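Local coordinates for ferric vibriobactin ABC transporter, periplasmic ferric vibriobactin-binding protein (Vibrio cholerae, PDB 3R5T) that binds the siderophore ferric vibriobactin in the periplasm and probably delivers it to an ABC transporter for iron uptake, at residues F55-A63 with N266-E277. Sequence-based numbering, arbitrary orientation.
Sequences FFEQWRKLA and NSFRIDLFSARE. With VBN ((4S,5R)-N-{3-[(2,3-dihydroxybenzoyl)amino]propyl}-2-(2,3-dihydroxyphenyl)-N-[3-({[(4S,5R)-2-(2,3-dihydroxyphenyl)-5-met hyl-4,5-dihydro-1,3-oxazol-4-yl]carbonyl}amino)propyl]-5-methyl-4,5-dihydro-1,3-oxazole-4-carboxamide), chain B.
Gln58 and Asp271 meet because both side chains set CG between their own backbone N and carbonyl carbon (chi1 62° and 51°), and Gln58 then bends at chi2. This carries the Gln58 amide to the start of helix 272-286. Gln58 NE2 gives a nearly straight hydrogen bond to Asp271 OD1, 2.9 Å long. It meets the oxygen on its syn side, somewhat out of the carboxylate plane. The other oxygen, Asp271 OD2, caps the helix by accepting from Ser274 N at 2.9 Å. Ser274 OG accepts from Asp271 N in return, which completes a capping box. One carboxylate thus serves both its own helix start and the side chain of Gln58 across the contact. It also lies at the edge of the Trp59 indole, with Asp271 OD1 3.3 Å from Trp59 CD1. A water joins Gln58 NE2 to Asn266 O and Arg269 N. On the flank, Asn266 ND2 donates to Glu277 OE2 at 3.0 Å, in the plane of its own amide. Phe273 packs against Trp59 CB and takes Leu62 CD2 3.6 Å from its CZ.

Toward the ligand, Phe56 CZ lies 3.8 Å from Arg269 CG. Beyond it, Arg269 NH1 donates to vibriobactin oxygen OAF at 2.8 Å, and Thr32 and Tyr118 bind the same guanidinium. Phe56, Phe268 and Arg269 all line the siderophore pocket. The contact joins the segment after strand 44-49, in the parallel sheet, to the segment after strand 260-264, in the mixed sheet. Trp59 rests on helix 31-39, while Leu272 and Ala275 pack on helix 137-155.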
loop_
_atom_site.group_PDB
_atom_site.type_symbol
_atom_site.label_atom_id
_atom_site.label_comp_id
_atom_site.label_asym_id
_atom_site.label_seq_id
_atom_site.Cartn_x
_atom_site.Cartn_y
_atom_site.Cartn_z
ATOM N N PHE A 55 3.118 2.231 -13.798
ATOM C CA PHE A 55 2.020 1.805 -12.932
ATOM C C PHE A 55 2.498 0.607 -12.108
ATOM O O PHE A 55 3.317 -0.189 -12.564
ATOM C CB PHE A 55 0.824 1.352 -13.776
ATOM C CG PHE A 55 -0.015 2.473 -14.359
ATOM C CD1 PHE A 55 0.032 3.764 -13.852
ATOM C CD2 PHE A 55 -0.898 2.199 -15.389
ATOM C CE1 PHE A 55 -0.789 4.758 -14.395
ATOM C CE2 PHE A 55 -1.715 3.183 -15.927
ATOM C CZ PHE A 55 -1.659 4.462 -15.424
ATOM N N PHE A 56 1.961 0.426 -10.903
ATOM C CA PHE A 56 2.331 -0.761 -10.116
ATOM C C PHE A 56 1.892 -2.029 -10.820
ATOM O O PHE A 56 0.756 -2.114 -11.310
ATOM C CB PHE A 56 1.772 -0.720 -8.684
ATOM C CG PHE A 56 2.402 0.326 -7.807
ATOM C CD1 PHE A 56 3.785 0.465 -7.741
ATOM C CD2 PHE A 56 1.618 1.173 -7.046
ATOM C CE1 PHE A 56 4.359 1.429 -6.920
ATOM C CE2 PHE A 56 2.187 2.132 -6.212
ATOM C CZ PHE A 56 3.555 2.271 -6.170
ATOM N N GLU A 57 2.769 -3.026 -10.858
ATOM C CA GLU A 57 2.539 -4.211 -11.684
ATOM C C GLU A 57 1.346 -5.055 -11.256
ATOM O O GLU A 57 0.738 -5.732 -12.082
ATOM C CB GLU A 57 3.805 -5.079 -11.729
ATOM C CG GLU A 57 3.755 -6.195 -12.754
ATOM C CD GLU A 57 3.651 -5.712 -14.203
ATOM O OE1 GLU A 57 3.868 -4.513 -14.493
ATOM O OE2 GLU A 57 3.343 -6.560 -15.063
ATOM N N GLN A 58 1.008 -5.017 -9.975
ATOM C CA GLN A 58 -0.139 -5.797 -9.521
ATOM C C GLN A 58 -1.458 -5.405 -10.206
ATOM O O GLN A 58 -2.390 -6.220 -10.251
ATOM C CB GLN A 58 -0.296 -5.741 -8.001
ATOM C CG GLN A 58 -0.561 -4.339 -7.437
ATOM C CD GLN A 58 0.691 -3.615 -7.018
ATOM O OE1 GLN A 58 1.799 -3.916 -7.505
ATOM N NE2 GLN A 58 0.543 -2.640 -6.110
ATOM N N TRP A 59 -1.556 -4.156 -10.677
ATOM C CA TRP A 59 -2.794 -3.671 -11.316
ATOM C C TRP A 59 -2.614 -3.035 -12.694
ATOM O O TRP A 59 -3.592 -2.607 -13.304
ATOM C CB TRP A 59 -3.634 -2.752 -10.391
ATOM C CG TRP A 59 -2.911 -1.592 -9.771
ATOM C CD1 TRP A 59 -2.492 -1.495 -8.479
ATOM C CD2 TRP A 59 -2.542 -0.363 -10.409
ATOM N NE1 TRP A 59 -1.876 -0.289 -8.263
ATOM C CE2 TRP A 59 -1.891 0.430 -9.433
ATOM C CE3 TRP A 59 -2.704 0.151 -11.699
ATOM C CZ2 TRP A 59 -1.407 1.705 -9.710
ATOM C CZ3 TRP A 59 -2.226 1.410 -11.966
ATOM C CH2 TRP A 59 -1.587 2.175 -10.981
ATOM N N ARG A 60 -1.383 -3.008 -13.193
ATOM C CA ARG A 60 -1.113 -2.386 -14.488
ATOM C C ARG A 60 -2.026 -2.897 -15.599
ATOM O O ARG A 60 -2.624 -2.106 -16.333
ATOM C CB ARG A 60 0.350 -2.580 -14.902
ATOM C CG ARG A 60 0.718 -1.895 -16.234
ATOM C CD ARG A 60 2.139 -2.225 -16.658
ATOM N NE ARG A 60 2.383 -3.665 -16.703
ATOM C CZ ARG A 60 2.080 -4.447 -17.733
ATOM N NH1 ARG A 60 1.521 -3.942 -18.832
ATOM N NH2 ARG A 60 2.347 -5.741 -17.666
ATOM N N LYS A 61 -2.120 -4.213 -15.741
ATOM C CA LYS A 61 -2.897 -4.771 -16.844
ATOM C C LYS A 61 -4.383 -4.426 -16.720
ATOM O O LYS A 61 -5.041 -4.168 -17.734
ATOM C CB LYS A 61 -2.712 -6.287 -16.938
ATOM C CG LYS A 61 -1.287 -6.686 -17.283
ATOM C CD LYS A 61 -1.165 -8.185 -17.537
ATOM C CE LYS A 61 -1.458 -8.990 -16.282
ATOM N NZ LYS A 61 -0.485 -8.713 -15.180
ATOM N N LEU A 62 -4.903 -4.415 -15.493
ATOM C CA LEU A 62 -6.272 -3.988 -15.255
ATOM C C LEU A 62 -6.472 -2.508 -15.614
ATOM O O LEU A 62 -7.469 -2.142 -16.232
ATOM C CB LEU A 62 -6.677 -4.262 -13.797
ATOM C CG LEU A 62 -8.121 -3.914 -13.434
ATOM C CD1 LEU A 62 -9.089 -4.762 -14.239
ATOM C CD2 LEU A 62 -8.359 -4.100 -11.946
ATOM N N ALA A 63 -5.515 -1.657 -15.236
ATOM C CA ALA A 63 -5.593 -0.247 -15.584
ATOM C C ALA A 63 -5.630 -0.076 -17.112
ATOM O O ALA A 63 -6.440 0.688 -17.645
ATOM C CB ALA A 63 -4.421 0.519 -14.992
ATOM N N ASN A 266 5.566 -7.603 -6.007
ATOM C CA ASN A 266 4.640 -6.474 -6.109
ATOM C C ASN A 266 4.178 -5.911 -4.764
ATOM O O ASN A 266 3.185 -5.165 -4.703
ATOM C CB ASN A 266 3.415 -6.851 -6.944
ATOM C CG ASN A 266 3.757 -7.173 -8.384
ATOM O OD1 ASN A 266 4.770 -6.724 -8.927
ATOM N ND2 ASN A 266 2.882 -7.914 -9.028
ATOM N N SER A 267 4.918 -6.215 -3.699
ATOM C CA SER A 267 4.481 -5.910 -2.337
ATOM C C SER A 267 4.903 -4.535 -1.834
ATOM O O SER A 267 4.755 -4.255 -0.645
ATOM C CB SER A 267 4.964 -6.992 -1.367
ATOM O OG SER A 267 6.390 -7.033 -1.310
ATOM N N PHE A 268 5.461 -3.696 -2.709
ATOM C CA PHE A 268 5.913 -2.381 -2.258
ATOM C C PHE A 268 4.775 -1.578 -1.588
ATOM O O PHE A 268 4.923 -1.124 -0.451
ATOM C CB PHE A 268 6.592 -1.573 -3.379
ATOM C CG PHE A 268 7.044 -0.228 -2.926
ATOM C CD1 PHE A 268 8.096 -0.114 -2.018
ATOM C CD2 PHE A 268 6.402 0.909 -3.360
ATOM C CE1 PHE A 268 8.510 1.115 -1.553
ATOM C CE2 PHE A 268 6.808 2.154 -2.897
ATOM C CZ PHE A 268 7.866 2.251 -1.986
ATOM N N ARG A 269 3.656 -1.421 -2.283
ATOM C CA ARG A 269 2.469 -0.786 -1.699
ATOM C C ARG A 269 1.361 -1.817 -1.621
ATOM O O ARG A 269 1.320 -2.758 -2.443
ATOM C CB ARG A 269 2.013 0.396 -2.556
ATOM C CG ARG A 269 2.872 1.654 -2.456
ATOM C CD ARG A 269 2.799 2.303 -1.103
ATOM N NE ARG A 269 3.153 3.727 -1.122
ATOM C CZ ARG A 269 4.319 4.228 -0.724
ATOM N NH1 ARG A 269 5.280 3.436 -0.258
ATOM N NH2 ARG A 269 4.522 5.540 -0.766
ATOM N N ILE A 270 0.472 -1.650 -0.641
ATOM C CA ILE A 270 -0.622 -2.592 -0.413
ATOM C C ILE A 270 -1.945 -2.087 -0.967
ATOM O O ILE A 270 -2.443 -1.027 -0.581
ATOM C CB ILE A 270 -0.826 -2.862 1.083
ATOM C CG1 ILE A 270 0.462 -3.418 1.707
ATOM C CG2 ILE A 270 -2.021 -3.802 1.268
ATOM C CD1 ILE A 270 0.926 -4.691 1.060
ATOM N N ASP A 271 -2.498 -2.834 -1.906
ATOM C CA ASP A 271 -3.856 -2.602 -2.365
ATOM C C ASP A 271 -4.491 -3.992 -2.457
ATOM O O ASP A 271 -3.841 -4.991 -2.160
ATOM C CB ASP A 271 -3.847 -1.832 -3.698
ATOM C CG ASP A 271 -2.948 -2.465 -4.710
ATOM O OD1 ASP A 271 -2.021 -1.786 -5.202
ATOM O OD2 ASP A 271 -3.183 -3.652 -5.025
ATOM N N LEU A 272 -5.750 -4.074 -2.854
ATOM C CA LEU A 272 -6.422 -5.365 -2.951
ATOM C C LEU A 272 -5.611 -6.358 -3.782
ATOM O O LEU A 272 -5.496 -7.532 -3.426
ATOM C CB LEU A 272 -7.787 -5.187 -3.591
ATOM C CG LEU A 272 -8.510 -6.492 -3.919
ATOM C CD1 LEU A 272 -8.813 -7.342 -2.675
ATOM C CD2 LEU A 272 -9.796 -6.175 -4.696
ATOM N N PHE A 273 -5.024 -5.872 -4.877
ATOM C CA PHE A 273 -4.340 -6.753 -5.802
ATOM C C PHE A 273 -3.025 -7.268 -5.253
ATOM O O PHE A 273 -2.759 -8.478 -5.303
ATOM C CB PHE A 273 -4.208 -6.042 -7.148
ATOM C CG PHE A 273 -5.518 -5.480 -7.610
ATOM C CD1 PHE A 273 -5.810 -4.135 -7.470
ATOM C CD2 PHE A 273 -6.498 -6.330 -8.095
ATOM C CE1 PHE A 273 -7.053 -3.641 -7.868
ATOM C CE2 PHE A 273 -7.732 -5.842 -8.491
ATOM C CZ PHE A 273 -8.008 -4.500 -8.377
ATOM N N SER A 274 -2.200 -6.390 -4.698
ATOM C CA SER A 274 -0.959 -6.887 -4.108
ATOM C C SER A 274 -1.229 -7.668 -2.822
ATOM O O SER A 274 -0.488 -8.602 -2.510
ATOM C CB SER A 274 0.053 -5.769 -3.852
ATOM O OG SER A 274 -0.503 -4.714 -3.093
ATOM N N ALA A 275 -2.282 -7.295 -2.098
ATOM C CA ALA A 275 -2.661 -8.020 -0.883
ATOM C C ALA A 275 -3.007 -9.469 -1.220
ATOM O O ALA A 275 -2.583 -10.399 -0.526
ATOM C CB ALA A 275 -3.847 -7.328 -0.174
ATOM N N ARG A 276 -3.767 -9.667 -2.293
ATOM C CA ARG A 276 -4.061 -11.029 -2.739
ATOM C C ARG A 276 -2.781 -11.800 -3.059
ATOM O O ARG A 276 -2.642 -12.964 -2.678
ATOM C CB ARG A 276 -4.949 -11.010 -3.975
ATOM C CG ARG A 276 -6.411 -10.782 -3.686
ATOM C CD ARG A 276 -7.192 -10.673 -4.983
ATOM N NE ARG A 276 -8.607 -10.479 -4.699
ATOM C CZ ARG A 276 -9.478 -9.944 -5.547
ATOM N NH1 ARG A 276 -9.085 -9.539 -6.749
ATOM N NH2 ARG A 276 -10.748 -9.812 -5.189
ATOM N N GLU A 277 -1.860 -11.170 -3.775
ATOM C CA GLU A 277 -0.623 -11.849 -4.131
ATOM C C GLU A 277 0.127 -12.256 -2.861
ATOM O O GLU A 277 0.633 -13.373 -2.757
ATOM C CB GLU A 277 0.270 -10.951 -4.999
ATOM C CG GLU A 277 -0.291 -10.665 -6.385
ATOM C CD GLU A 277 0.726 -9.995 -7.304
ATOM O OE1 GLU A 277 1.937 -10.282 -7.178
ATOM O OE2 GLU A 277 0.308 -9.205 -8.170
HETATM C C VBN B . 12.521 6.446 -1.727
HETATM N N VBN B . 10.215 7.498 -1.718
HETATM O O VBN B . 12.737 6.757 -0.604
HETATM C CA VBN B . 11.345 7.029 -2.501
HETATM C CB VBN B . 11.700 8.320 -3.331
HETATM C CAB VBN B . 8.416 1.203 -7.191
HETATM O OAC VBN B . 12.759 1.994 1.539
HETATM O OAD VBN B . 11.192 4.783 -6.512
HETATM O OAF VBN B . 7.624 4.913 0.382
HETATM O OAG VBN B . 7.278 9.193 2.273
HETATM O OAH VBN B . 6.930 7.063 -1.654
HETATM O OAI VBN B . 10.216 4.840 -0.217
HETATM O OAJ VBN B . 8.690 7.728 0.467
HETATM O OAK VBN B . 8.613 5.311 -2.867
HETATM C CAL VBN B . 8.718 2.130 2.629
HETATM C CAM VBN B . 8.973 11.833 0.262
HETATM C CAN VBN B . 5.021 6.219 -4.729
HETATM C CAO VBN B . 7.860 3.087 1.989
HETATM C CAP VBN B . 8.146 11.220 1.246
HETATM C CAQ VBN B . 5.324 6.804 -3.456
HETATM C CAR VBN B . 10.126 2.084 2.315
HETATM C CAS VBN B . 9.712 11.052 -0.638
HETATM C CAT VBN B . 5.950 5.361 -5.371
HETATM C CAU VBN B . 14.814 4.037 -1.014
HETATM C CAV VBN B . 14.172 4.207 -4.443
HETATM C CAW VBN B . 14.219 4.113 0.402
HETATM C CAX VBN B . 13.757 3.667 -5.831
HETATM C CAY VBN B . 14.764 5.336 -1.822
HETATM C CAZ VBN B . 13.261 5.311 -3.880
HETATM N NBB VBN B . 12.764 4.049 0.508
HETATM N NBC VBN B . 12.475 2.970 -5.757
HETATM N NBD VBN B . 9.158 3.523 -4.698
HETATM O OBF VBN B . 7.806 3.582 -6.612
HETATM C CBG VBN B . 12.134 2.913 1.139
HETATM C CBH VBN B . 11.228 3.658 -6.105
HETATM C CBJ VBN B . 10.538 8.864 -1.395
HETATM C CBK VBN B . 8.412 3.992 1.037
HETATM C CBL VBN B . 8.069 9.817 1.327
HETATM C CBM VBN B . 6.549 6.507 -2.864
HETATM C CBN VBN B . 9.744 3.958 0.742
HETATM C CBO VBN B . 8.779 9.087 0.464
HETATM C CBP VBN B . 7.441 5.678 -3.488
HETATM C CBQ VBN B . 10.634 2.957 1.409
HETATM C CBR VBN B . 9.611 9.721 -0.570
HETATM C CBS VBN B . 7.121 5.064 -4.780
HETATM C CBU VBN B . 8.898 2.622 -6.946
HETATM C CBW VBN B . 8.194 4.258 -5.455
HETATM C CBX VBN B . 9.954 2.896 -5.762
HETATM N NBY VBN B . 13.486 5.645 -2.470
HETATM O OG1 VBN B . 11.313 9.442 -2.423
HETATM C CG2 VBN B . 11.263 8.386 -4.786
HETATM O O HOH W 1 3.231 -2.346 -4.940
HETATM O O HOH W 2 -1.998 -8.851 -9.261
HETATM O O HOH W 3 -1.658 1.238 -5.958
#